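Local coordinates for uncharacterized protein (Clostridium sporogenes, PDB 4Q0Y) that is of unknown function but has a hot-dog, thioesterase-like fold, so that it may act on thioesters, at residues S6-I11 with E34-F39; K67-I72 with Y92-D97. All coordinates share one frame; numbering follows the deposited sequence.

Contact 1 of 2, residues S6-I11 with E34-F39; sequences SSLSSI and EKLSKF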
loop_
_atom_site.group_PDB
_atom_site.type_symbol
_atom_site.label_atom_id
_atom_site.label_comp_id
_atom_site.label_asym_id
_atom_site.label_seq_id
_atom_site.Cartn_x
_atom_site.Cartn_y
_atom_site.Cartn_z
ATOM N N SER B 6 3.869 0.137 9.853
ATOM C CA SER B 6 2.591 -0.572 9.950
ATOM C C SER B 6 1.421 0.361 9.762
ATOM O O SER B 6 0.386 -0.070 9.231
ATOM C CB SER B 6 2.426 -1.343 11.264
ATOM O OG SER B 6 2.721 -0.517 12.364
ATOM N N SER B 7 1.537 1.600 10.253
ATOM C CA SER B 7 0.448 2.583 10.127
ATOM C C SER B 7 0.965 3.997 10.291
ATOM O O SER B 7 2.019 4.199 10.917
ATOM C CB SER B 7 -0.653 2.314 11.160
ATOM O OG SER B 7 -0.187 2.437 12.513
ATOM N N LEU B 8 0.229 4.961 9.725
ATOM C CA LEU B 8 0.427 6.397 9.987
ATOM C C LEU B 8 -0.794 6.919 10.698
ATOM O O LEU B 8 -1.908 6.588 10.307
ATOM C CB LEU B 8 0.548 7.205 8.702
ATOM C CG LEU B 8 1.927 7.292 8.084
ATOM C CD1 LEU B 8 2.487 5.942 7.732
ATOM C CD2 LEU B 8 1.824 8.172 6.855
ATOM N N SER B 9 -0.583 7.735 11.717
ATOM C CA SER B 9 -1.682 8.365 12.467
ATOM C C SER B 9 -1.994 9.757 11.920
ATOM O O SER B 9 -3.140 10.180 11.950
ATOM C CB SER B 9 -1.366 8.414 13.951
ATOM O OG SER B 9 -0.114 9.045 14.167
ATOM N N SER B 10 -0.972 10.444 11.411
ATOM C CA SER B 10 -1.144 11.772 10.809
ATOM C C SER B 10 0.114 12.184 10.050
ATOM O O SER B 10 1.167 11.550 10.212
ATOM C CB SER B 10 -1.419 12.838 11.876
ATOM O OG SER B 10 -0.345 12.927 12.778
ATOM N N ILE B 11 -0.019 13.244 9.256
ATOM C CA ILE B 11 1.125 13.925 8.661
ATOM C C ILE B 11 1.011 15.419 8.965
ATOM O O ILE B 11 0.101 16.066 8.489
ATOM C CB ILE B 11 1.226 13.735 7.117
ATOM C CG1 ILE B 11 1.244 12.256 6.706
ATOM C CG2 ILE B 11 2.455 14.467 6.582
ATOM C CD1 ILE B 11 0.955 12.005 5.239
ATOM N N GLU B 34 -7.591 7.262 4.126
ATOM C CA GLU B 34 -7.206 6.917 2.760
ATOM C C GLU B 34 -5.919 7.615 2.294
ATOM O O GLU B 34 -5.075 6.976 1.653
ATOM C CB GLU B 34 -8.358 7.166 1.790
ATOM C CG GLU B 34 -7.961 6.964 0.342
ATOM C CD GLU B 34 -9.089 6.562 -0.586
ATOM O OE1 GLU B 34 -10.250 6.350 -0.175
ATOM O OE2 GLU B 34 -8.776 6.427 -1.777
ATOM N N LYS B 35 -5.755 8.902 2.608
ATOM C CA LYS B 35 -4.528 9.630 2.246
ATOM C C LYS B 35 -3.312 9.059 2.991
ATOM O O LYS B 35 -2.252 8.840 2.388
ATOM C CB LYS B 35 -4.657 11.106 2.545
ATOM C CG LYS B 35 -5.713 11.782 1.687
ATOM C CD LYS B 35 -5.874 13.247 2.064
ATOM C CE LYS B 35 -6.859 13.843 1.063
ATOM N NZ LYS B 35 -7.252 15.225 1.438
ATOM N N LEU B 36 -3.501 8.769 4.276
ATOM C CA LEU B 36 -2.434 8.189 5.107
ATOM C C LEU B 36 -2.015 6.805 4.608
ATOM O O LEU B 36 -0.794 6.513 4.514
ATOM C CB LEU B 36 -2.837 8.149 6.576
ATOM C CG LEU B 36 -3.060 9.520 7.229
ATOM C CD1 LEU B 36 -3.605 9.326 8.629
ATOM C CD2 LEU B 36 -1.798 10.367 7.239
ATOM N N SER B 37 -3.001 5.980 4.259
ATOM C CA SER B 37 -2.749 4.633 3.698
ATOM C C SER B 37 -1.944 4.714 2.392
ATOM O O SER B 37 -0.957 4.003 2.234
ATOM C CB SER B 37 -4.072 3.890 3.461
ATOM O OG SER B 37 -3.946 2.697 2.677
ATOM N N LYS B 38 -2.332 5.632 1.498
ATOM C CA LYS B 38 -1.585 5.829 0.254
ATOM C C LYS B 38 -0.137 6.301 0.490
ATOM O O LYS B 38 0.813 5.790 -0.155
ATOM C CB LYS B 38 -2.310 6.785 -0.673
ATOM C CG LYS B 38 -3.585 6.231 -1.269
ATOM C CD LYS B 38 -4.391 7.347 -1.905
ATOM C CE LYS B 38 -5.672 6.889 -2.520
ATOM N NZ LYS B 38 -6.436 8.017 -3.139
ATOM N N PHE B 39 0.065 7.196 1.452
ATOM C CA PHE B 39 1.440 7.658 1.777
ATOM C C PHE B 39 2.280 6.546 2.412
ATOM O O PHE B 39 3.465 6.406 2.101
ATOM C CB PHE B 39 1.436 8.881 2.665
ATOM C CG PHE B 39 2.759 9.609 2.675
ATOM C CD1 PHE B 39 3.193 10.260 1.529
ATOM C CD2 PHE B 39 3.593 9.562 3.777
ATOM C CE1 PHE B 39 4.431 10.896 1.510
ATOM C CE2 PHE B 39 4.824 10.210 3.781
ATOM C CZ PHE B 39 5.244 10.874 2.643
#
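At the edge of the Phe39 ring, near its plane, sits the CD2 methyl of Leu8, 3.8 Å from Phe39 CD2. Ile11 CD1 reaches the same ring atom obliquely, at 3.9 Å, and also touches the root of the side chain at CB and CG. Phe39 turns CG anti to its own N (chi1 -163°), which carries the ring past the end of Ile11. Leu36, one helical turn earlier, covers more of the strand: its CD1 lies against two backbone carbonyls, 3.5 Å from Ser9 O. Leu36 and Ile11 slide past each other in opposite directions, Leu36 CD2 coming 3.6 Å from Ile11 CG1. In the hot-dog fold a helix lies across a curved antiparallel sheet, and here helix 33-44 packs on strand 4-15, the segment axes 7.9 Å apart at closest approach and their N-to-C directions 134° apart. Branched aliphatic residues suit this side of the strand, since their methyls pack between helix and sheet. Where Ser6 and Ser7 both face Lys77, a classic beta bulge interrupts the strand's regular pairing. The serines between Leu8 and Ile11 point away from the helix, and Ser10 OG is hydrogen-bonded to Asn75 ND2 on strand 68-80. Beyond the pair, Leu123 and Ile126 of helix 117-126 also pack against Phe39.

Contact 2 of 2, residues K67-I72 with Y92-D97; sequences KYSYHI and YILVGD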
loop_
_atom_site.group_PDB
_atom_site.type_symbol
_atom_site.label_atom_id
_atom_site.label_comp_id
_atom_site.label_asym_id
_atom_site.label_seq_id
_atom_site.Cartn_x
_atom_site.Cartn_y
_atom_site.Cartn_z
ATOM N N LYS B 67 4.036 21.560 -8.203
ATOM C CA LYS B 67 2.655 21.830 -7.809
ATOM C C LYS B 67 2.542 22.057 -6.306
ATOM O O LYS B 67 1.931 23.049 -5.881
ATOM C CB LYS B 67 1.728 20.682 -8.250
ATOM C CG LYS B 67 0.256 20.785 -7.894
ATOM C CD LYS B 67 -0.436 21.807 -8.748
ATOM C CE LYS B 67 -1.694 22.298 -8.073
ATOM N NZ LYS B 67 -2.513 23.162 -8.961
ATOM N N TYR B 68 3.134 21.160 -5.517
ATOM C CA TYR B 68 3.159 21.290 -4.057
ATOM C C TYR B 68 4.568 21.135 -3.553
ATOM O O TYR B 68 5.339 20.301 -4.082
ATOM C CB TYR B 68 2.322 20.243 -3.368
ATOM C CG TYR B 68 0.901 20.192 -3.811
ATOM C CD1 TYR B 68 0.024 21.246 -3.503
ATOM C CD2 TYR B 68 0.413 19.112 -4.531
ATOM C CE1 TYR B 68 -1.297 21.211 -3.920
ATOM C CE2 TYR B 68 -0.907 19.058 -4.947
ATOM C CZ TYR B 68 -1.761 20.108 -4.636
ATOM O OH TYR B 68 -3.058 20.087 -5.027
ATOM N N SER B 69 4.908 21.961 -2.575
ATOM C CA SER B 69 6.191 21.849 -1.863
ATOM C C SER B 69 5.900 22.046 -0.384
ATOM O O SER B 69 5.360 23.075 0.011
ATOM C CB SER B 69 7.274 22.821 -2.336
ATOM O OG SER B 69 7.339 22.861 -3.735
ATOM N N TYR B 70 6.262 21.048 0.403
ATOM C CA TYR B 70 6.047 21.075 1.852
ATOM C C TYR B 70 7.177 20.402 2.599
ATOM O O TYR B 70 7.932 19.595 2.041
ATOM C CB TYR B 70 4.760 20.351 2.194
ATOM C CG TYR B 70 3.489 20.982 1.693
ATOM C CD1 TYR B 70 3.098 22.256 2.125
ATOM C CD2 TYR B 70 2.617 20.274 0.842
ATOM C CE1 TYR B 70 1.927 22.833 1.684
ATOM C CE2 TYR B 70 1.416 20.840 0.403
ATOM C CZ TYR B 70 1.086 22.123 0.806
ATOM O OH TYR B 70 -0.082 22.719 0.393
ATOM N N HIS B 71 7.324 20.782 3.873
ATOM C CA HIS B 71 8.064 19.987 4.836
ATOM C C HIS B 71 6.997 19.232 5.579
ATOM O O HIS B 71 6.013 19.825 5.989
ATOM C CB HIS B 71 8.870 20.870 5.772
ATOM C CG HIS B 71 10.082 21.461 5.126
ATOM N ND1 HIS B 71 11.109 22.021 5.853
ATOM C CD2 HIS B 71 10.437 21.580 3.828
ATOM C CE1 HIS B 71 12.039 22.469 5.037
ATOM N NE2 HIS B 71 11.669 22.201 3.804
ATOM N N ILE B 72 7.194 17.919 5.723
ATOM C CA ILE B 72 6.206 17.053 6.322
ATOM C C ILE B 72 6.805 16.131 7.370
ATOM O O ILE B 72 7.963 15.695 7.278
ATOM C CB ILE B 72 5.427 16.218 5.264
ATOM C CG1 ILE B 72 6.367 15.259 4.496
ATOM C CG2 ILE B 72 4.705 17.142 4.300
ATOM C CD1 ILE B 72 5.634 14.290 3.584
ATOM N N TYR B 92 11.385 16.621 3.324
ATOM C CA TYR B 92 11.036 17.690 2.364
ATOM C C TYR B 92 10.398 16.980 1.186
ATOM O O TYR B 92 10.947 15.988 0.694
ATOM C CB TYR B 92 12.261 18.502 1.900
ATOM C CG TYR B 92 13.282 18.849 2.990
ATOM C CD1 TYR B 92 12.882 19.224 4.295
ATOM C CD2 TYR B 92 14.641 18.873 2.697
ATOM C CE1 TYR B 92 13.812 19.541 5.276
ATOM C CE2 TYR B 92 15.583 19.194 3.674
ATOM C CZ TYR B 92 15.163 19.520 4.961
ATOM O OH TYR B 92 16.078 19.853 5.924
ATOM N N ILE B 93 9.259 17.486 0.712
ATOM C CA ILE B 93 8.578 16.854 -0.421
ATOM C C ILE B 93 8.299 17.884 -1.502
ATOM O O ILE B 93 7.871 18.992 -1.189
ATOM C CB ILE B 93 7.325 16.059 0.033
ATOM C CG1 ILE B 93 6.841 15.145 -1.080
ATOM C CG2 ILE B 93 6.205 16.978 0.511
ATOM C CD1 ILE B 93 6.049 13.957 -0.578
ATOM N N LEU B 94 8.628 17.513 -2.750
ATOM C CA LEU B 94 8.431 18.353 -3.930
ATOM C C LEU B 94 7.599 17.526 -4.893
ATOM O O LEU B 94 8.072 16.507 -5.396
ATOM C CB LEU B 94 9.781 18.702 -4.531
ATOM C CG LEU B 94 10.735 19.479 -3.639
ATOM C CD1 LEU B 94 12.121 19.516 -4.283
ATOM C CD2 LEU B 94 10.206 20.876 -3.370
ATOM N N VAL B 95 6.350 17.931 -5.112
ATOM C CA VAL B 95 5.365 17.115 -5.833
ATOM C C VAL B 95 5.010 17.741 -7.177
ATOM O O VAL B 95 4.462 18.849 -7.211
ATOM C CB VAL B 95 4.056 16.915 -5.025
ATOM C CG1 VAL B 95 3.045 16.040 -5.778
ATOM C CG2 VAL B 95 4.341 16.326 -3.654
ATOM N N GLY B 96 5.271 17.012 -8.264
ATOM C CA GLY B 96 4.787 17.379 -9.573
ATOM C C GLY B 96 5.501 18.508 -10.271
ATOM O O GLY B 96 4.999 19.642 -10.321
ATOM N N ASP B 97 6.663 18.187 -10.835
ATOM C CA ASP B 97 7.365 19.116 -11.729
ATOM C C ASP B 97 6.765 19.062 -13.133
ATOM O O ASP B 97 5.785 18.336 -13.365
ATOM C CB ASP B 97 8.892 18.914 -11.691
ATOM C CG ASP B 97 9.376 17.595 -12.310
ATOM O OD1 ASP B 97 8.620 16.842 -12.969
ATOM O OD2 ASP B 97 10.587 17.340 -12.143
#
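His71 and Tyr92 lie side by side and point the same way, their rings forming an offset stack with centroids 4.2 Å apart and planes tilted by 27°. Tyr92 CD1 rests over the centre of one imidazole face, 3.3 Å from His71 NE2. Both residues hold CG anti to the carbonyl carbon (chi1 -74° for His71 and -41° for Tyr92), which lets the rings extend together from a non-hydrogen-bonded pair. On that face too, the small Ser69 lies beside the branched end of Leu94.

Ile93 and Val95 project from the other face, where aliphatic side chains suit a buried core. Ile93 CG2 meets both Tyr70 CB, at 4.0 Å, and Ile72 CG2, whereas Val95 CB packs on Tyr68 CB. The Tyr68 ring has Val95 CG1 near its plane at the edge and Lys67 CG over one face, displaced toward the rim.

The backbones fix these positions. Ile93 and Tyr70 exchange two hydrogen bonds, as do Val95 and Tyr68; the one from Val95 N to Tyr68 O is 2.8 Å long and almost straight. Lys67 N adds a bond to Gly96 O at 3.0 Å, coming from above the carbonyl plane. Gly96 has a positive phi, which costs a residue without a side chain little.

Farther out, Phe16 meets the His71 ring edge-to-face and Ser107 OG is hydrogen-bonded to Tyr92 OH. Leu123 of helix 117-126 covers Ile93 and Val95. Strands 68-80 and 83-95 thus form an antiparallel beta hairpin, with a classic bulge where Lys67 and Tyr68 both face Val95, within the curved sheet of the hot-dog fold.

Contact 1 closes before contact 2 opens along the chain, and their centres lie about 17 Å apart, on opposite sides of the chain's centre. They share one antiparallel sheet, in which strand 4-15 of contact 1 neighbours strand 68-80 of contact 2. The two also touch directly: Phe39 CZ is 3.6 Å from Ile72 CD1, and Ile11 CG2 is 3.7 Å from Ile72 CB. Ile93 extends this apolar patch by packing on the Phe39 ring. Helix-to-sheet packing and strand pairing therefore meet in a continuous core, joining the first strand and its helix to the central hairpin, all four segments belonging to one sequence family region.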